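Local coordinates for putative uncharacterized protein (PDB 4FBD) that is of unknown function, a conserved protein of the DUF3228 family from Toxoplasma gondii that packs as two copies in the crystal assembly, at residues 199-202 against 203-207; 226-229 against 230-234. All blocks are in the same frame, centred on the assembly; numbering follows the deposited sequence.

Interaction 1 (199-202 against 203-207)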
loop_
_atom_site.group_PDB
_atom_site.type_symbol
_atom_site.label_atom_id
_atom_site.label_comp_id
_atom_site.label_asym_id
_atom_site.label_seq_id
_atom_site.Cartn_x
_atom_site.Cartn_y
_atom_site.Cartn_z
ATOM N N PRO A 199 2.165 6.350 -0.016
ATOM C CA PRO A 199 3.137 5.389 0.531
ATOM C C PRO A 199 3.598 4.363 -0.502
ATOM O O PRO A 199 4.764 4.063 -0.572
ATOM C CB PRO A 199 2.341 4.699 1.654
ATOM C CG PRO A 199 1.384 5.757 2.109
ATOM C CD PRO A 199 0.959 6.444 0.832
ATOM N N ILE A 200 2.675 3.855 -1.306
ATOM C CA ILE A 200 3.011 2.853 -2.297
ATOM C C ILE A 200 3.924 3.447 -3.355
ATOM O O ILE A 200 4.837 2.785 -3.831
ATOM C CB ILE A 200 1.740 2.216 -2.926
ATOM C CG1 ILE A 200 2.109 1.037 -3.825
ATOM C CG2 ILE A 200 0.927 3.242 -3.720
ATOM C CD1 ILE A 200 2.697 -0.150 -3.085
ATOM N N THR A 201 3.711 4.704 -3.697
ATOM C CA THR A 201 4.534 5.336 -4.717
ATOM C C THR A 201 5.955 5.337 -4.204
ATOM O O THR A 201 6.877 5.068 -4.956
ATOM C CB THR A 201 4.064 6.779 -5.034
ATOM O OG1 THR A 201 2.665 6.776 -5.354
ATOM C CG2 THR A 201 4.836 7.384 -6.209
ATOM N N MET A 202 6.134 5.602 -2.908
ATOM C CA MET A 202 7.485 5.613 -2.320
ATOM C C MET A 202 8.145 4.241 -2.401
ATOM O O MET A 202 9.340 4.141 -2.702
ATOM C CB MET A 202 7.469 6.080 -0.869
ATOM C CG MET A 202 7.021 7.535 -0.682
ATOM S SD MET A 202 7.206 8.089 1.033
ATOM C CE MET A 202 8.912 7.579 1.303
ATOM N N LEU A 203 7.365 3.190 -2.137
ATOM C CA LEU A 203 7.871 1.813 -2.226
ATOM C C LEU A 203 8.245 1.451 -3.666
ATOM O O LEU A 203 9.341 0.959 -3.904
ATOM C CB LEU A 203 6.850 0.808 -1.699
ATOM C CG LEU A 203 6.436 1.016 -0.238
ATOM C CD1 LEU A 203 5.379 0.001 0.143
ATOM C CD2 LEU A 203 7.637 0.926 0.706
ATOM N N ARG A 204 7.341 1.705 -4.617
ATOM C CA ARG A 204 7.615 1.397 -6.028
ATOM C C ARG A 204 8.877 2.139 -6.542
ATOM O O ARG A 204 9.570 1.641 -7.429
ATOM C CB ARG A 204 6.382 1.700 -6.910
ATOM C CG ARG A 204 6.538 1.338 -8.396
ATOM C CD ARG A 204 5.262 1.571 -9.233
ATOM N NE ARG A 204 4.672 2.879 -8.954
ATOM C CZ ARG A 204 3.503 3.087 -8.350
ATOM N NH1 ARG A 204 2.704 2.080 -8.019
ATOM N NH2 ARG A 204 3.101 4.326 -8.124
ATOM N N ASN A 205 9.168 3.315 -5.982
ATOM C CA ASN A 205 10.352 4.086 -6.370
ATOM C C ASN A 205 11.676 3.472 -5.890
ATOM O O ASN A 205 12.741 3.905 -6.330
ATOM C CB ASN A 205 10.257 5.545 -5.894
ATOM C CG ASN A 205 9.234 6.362 -6.683
ATOM O OD1 ASN A 205 8.669 5.900 -7.684
ATOM N ND2 ASN A 205 8.998 7.593 -6.235
ATOM N N THR A 206 11.616 2.490 -4.987
ATOM C CA THR A 206 12.829 1.814 -4.523
ATOM C C THR A 206 13.145 0.605 -5.402
ATOM O O THR A 206 14.182 -0.040 -5.227
ATOM C CB THR A 206 12.713 1.329 -3.078
ATOM O OG1 THR A 206 11.827 0.202 -3.019
ATOM C CG2 THR A 206 12.235 2.469 -2.169
ATOM N N LEU A 207 12.245 0.301 -6.340
ATOM C CA LEU A 207 12.410 -0.815 -7.263
ATOM C C LEU A 207 12.810 -0.285 -8.639
ATOM O O LEU A 207 11.958 0.221 -9.374
ATOM C CB LEU A 207 11.095 -1.583 -7.406
ATOM C CG LEU A 207 10.456 -2.267 -6.199
ATOM C CD1 LEU A 207 9.083 -2.769 -6.598
ATOM C CD2 LEU A 207 11.305 -3.404 -5.664
#

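Interaction 2 (226-229 against 230-234)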
loop_
_atom_site.group_PDB
_atom_site.type_symbol
_atom_site.label_atom_id
_atom_site.label_comp_id
_atom_site.label_asym_id
_atom_site.label_seq_id
_atom_site.Cartn_x
_atom_site.Cartn_y
_atom_site.Cartn_z
ATOM N N VAL A 226 2.392 8.006 5.258
ATOM C CA VAL A 226 1.328 7.177 5.839
ATOM C C VAL A 226 0.393 7.992 6.762
ATOM O O VAL A 226 -0.832 7.840 6.707
ATOM C CB VAL A 226 1.899 6.045 6.629
ATOM C CG1 VAL A 226 0.781 5.381 7.509
ATOM C CG2 VAL A 226 2.581 5.040 5.670
ATOM N N ALA A 227 0.963 8.834 7.620
ATOM C CA ALA A 227 0.128 9.673 8.530
ATOM C C ALA A 227 -0.873 10.505 7.759
ATOM O O ALA A 227 -2.000 10.659 8.185
ATOM C CB ALA A 227 0.983 10.597 9.358
ATOM N N TYR A 228 -0.465 11.038 6.621
ATOM C CA TYR A 228 -1.389 11.834 5.823
ATOM C C TYR A 228 -2.462 10.963 5.196
ATOM O O TYR A 228 -3.651 11.259 5.327
ATOM C CB TYR A 228 -0.690 12.632 4.702
ATOM C CG TYR A 228 -1.675 13.574 4.020
ATOM C CD1 TYR A 228 -1.938 14.829 4.544
ATOM C CD2 TYR A 228 -2.365 13.200 2.913
ATOM C CE1 TYR A 228 -2.848 15.679 3.962
ATOM C CE2 TYR A 228 -3.291 14.066 2.307
ATOM C CZ TYR A 228 -3.518 15.308 2.846
ATOM O OH TYR A 228 -4.438 16.177 2.301
ATOM N N TRP A 229 -2.036 9.869 4.560
ATOM C CA TRP A 229 -2.945 9.021 3.807
ATOM C C TRP A 229 -3.843 8.126 4.641
ATOM O O TRP A 229 -4.813 7.594 4.116
ATOM C CB TRP A 229 -2.220 8.322 2.634
ATOM C CG TRP A 229 -1.762 9.377 1.651
ATOM C CD1 TRP A 229 -0.506 9.844 1.489
ATOM C CD2 TRP A 229 -2.590 10.154 0.764
ATOM N NE1 TRP A 229 -0.479 10.844 0.532
ATOM C CE2 TRP A 229 -1.747 11.057 0.081
ATOM C CE3 TRP A 229 -3.952 10.164 0.475
ATOM C CZ2 TRP A 229 -2.223 11.955 -0.878
ATOM C CZ3 TRP A 229 -4.432 11.067 -0.462
ATOM C CH2 TRP A 229 -3.555 11.951 -1.140
ATOM N N LYS A 230 -3.587 8.039 5.950
ATOM C CA LYS A 230 -4.491 7.311 6.815
ATOM C C LYS A 230 -5.797 8.079 6.974
ATOM O O LYS A 230 -6.817 7.473 7.304
ATOM C CB LYS A 230 -3.960 7.094 8.259
ATOM C CG LYS A 230 -2.593 6.576 8.365
ATOM C CD LYS A 230 -2.305 5.734 9.575
ATOM C CE LYS A 230 -2.752 6.275 10.900
ATOM N NZ LYS A 230 -2.080 5.436 12.009
ATOM N N THR A 231 -5.768 9.404 6.793
ATOM C CA THR A 231 -6.966 10.210 7.042
ATOM C C THR A 231 -7.517 11.004 5.817
ATOM O O THR A 231 -8.369 11.887 5.948
ATOM C CB THR A 231 -6.694 11.146 8.217
ATOM O OG1 THR A 231 -5.573 11.987 7.908
ATOM C CG2 THR A 231 -6.331 10.337 9.528
ATOM N N HIS A 232 -7.035 10.666 4.640
ATOM C CA HIS A 232 -7.445 11.291 3.403
ATOM C C HIS A 232 -7.362 10.246 2.338
ATOM O O HIS A 232 -6.498 9.355 2.398
ATOM C CB HIS A 232 -6.497 12.381 2.965
ATOM C CG HIS A 232 -6.293 13.449 3.971
ATOM N ND1 HIS A 232 -5.329 13.364 4.946
ATOM C CD2 HIS A 232 -6.916 14.636 4.148
ATOM C CE1 HIS A 232 -5.365 14.456 5.687
ATOM N NE2 HIS A 232 -6.312 15.248 5.216
ATOM N N ALA A 233 -8.220 10.387 1.340
ATOM C CA ALA A 233 -8.252 9.479 0.237
ATOM C C ALA A 233 -8.505 10.229 -1.051
ATOM O O ALA A 233 -9.277 11.192 -1.079
ATOM C CB ALA A 233 -9.322 8.452 0.458
ATOM N N ILE A 234 -7.876 9.763 -2.133
ATOM C CA ILE A 234 -8.060 10.383 -3.434
ATOM C C ILE A 234 -9.513 10.142 -3.885
ATOM O O ILE A 234 -10.217 9.313 -3.312
ATOM C CB ILE A 234 -7.116 9.823 -4.508
ATOM C CG1 ILE A 234 -7.425 8.332 -4.781
ATOM C CG2 ILE A 234 -5.641 10.067 -4.125
ATOM C CD1 ILE A 234 -6.672 7.740 -6.004
#

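Interaction 1 (199-202 against 203-207)
Pro199, Ile200 and Thr201 pass their carbonyls in turn to the amides of Leu203, Arg204 and Asn205, the i to i+4 ladder of a short alpha-helix. The middle rung, Arg204 N to Ile200 O at 2.8 Å, is nearly straight, with 177° at the hydrogen. Asn205 N meets Thr201 O at 3.1 Å along a more bent line. The chain then runs on through a type I beta turn from Arg204 to Leu207. Just before that turn, Leu203 O accepts two bonds from Thr206, from its backbone N and from OG1 at 2.7 Å, the latter in the carbonyl plane. A chi1 of 72° sets OG1 between the backbone N and the carbonyl carbon of Thr206, turned back to Leu203, and its CG2 rests near Met202 O.

On the side-chain surface, Ile200 and Leu203 cross at about a right angle, their CD1 methyls 4.2 Å apart. Arg204 starts out extended and bends at chi3, which carries its guanidinium back toward Thr201 until NH2 lies obliquely by Thr201 OG1, 3.7 Å away, a contact rather than a bond. Thr201 and Asn205 run side by side, pointing the same way, and ND2 of Asn205 packs against CG2 of Thr201 at 4.2 Å.

As a worked example of how a brief helix passes into a turn while packed on several sides, the segment sets Pro199 and Leu203 onto helix 219-229, while Ile200 and Arg204 lean on Val130 of strand 130-135. Arg204 also has a long, weak ion pair with Glu127. Ile200 meets Ile200 of the second subunit, and Thr206 packs on Leu207 of that subunit, placing this helix and its turn against the other copy in the assembly.

Interaction 2 (226-229 against 230-234)
Val226 CG1 lies against the aliphatic chain of Lys230, 3.7 Å from CD, the two side chains crossing obliquely in the last turn of the helix. Tyr228 contributes in two ways. Its carbonyl O takes both Thr231 N, at 3.2 Å, and His232 ND1, at 2.7 Å, the two donors coming from opposite faces of the carbonyl plane. The ND1 bond is almost straight, 178°, and lies in the imidazole plane, so it fixes the rotation of the ring. Held this way, His232 forms an offset stack on the Tyr228 ring, centroids 3.7 Å apart and planes only 5° from parallel. Tyr228 OH is hydrogen-bonded to Glu191. Trp229, with CG beside its backbone N (chi1 -65°), takes CD2 of Tyr228 over one face, while its own edge meets His232 O, 3.3 Å from CE3. Farther along, CZ3 touches Ile234 CG2 at 4.0 Å. Trp229 NE1 is hydrogen-bonded to Pro196 O, and Lys230 NZ makes a salt bridge to Glu243 of the second subunit. This is a helix-to-strand junction: helix 219-229 passes through a short link into strand 232-235, which lies between strands 105-107 and 130-135.

How the interactions relate
Both interactions show a helix handing over to what follows, and both are partly buried with a face toward the second subunit. Interaction 1 leads helix 199-204 into a turn, and there backbone and hydroxyl bonds are joined by modest aliphatic packing. Interaction 2 leads helix 219-229 to a sheet strand. Each has a carbonyl that serves two donors, but flat rings set interaction 2 apart. The two join directly where Pro199 meets Trp229 and Val226, with Pro199 CD 3.8 Å from Trp229 CD1. At the subunit boundary both pack on Tyr120 of the other chain, and 226-234 adds a salt bridge to that chain.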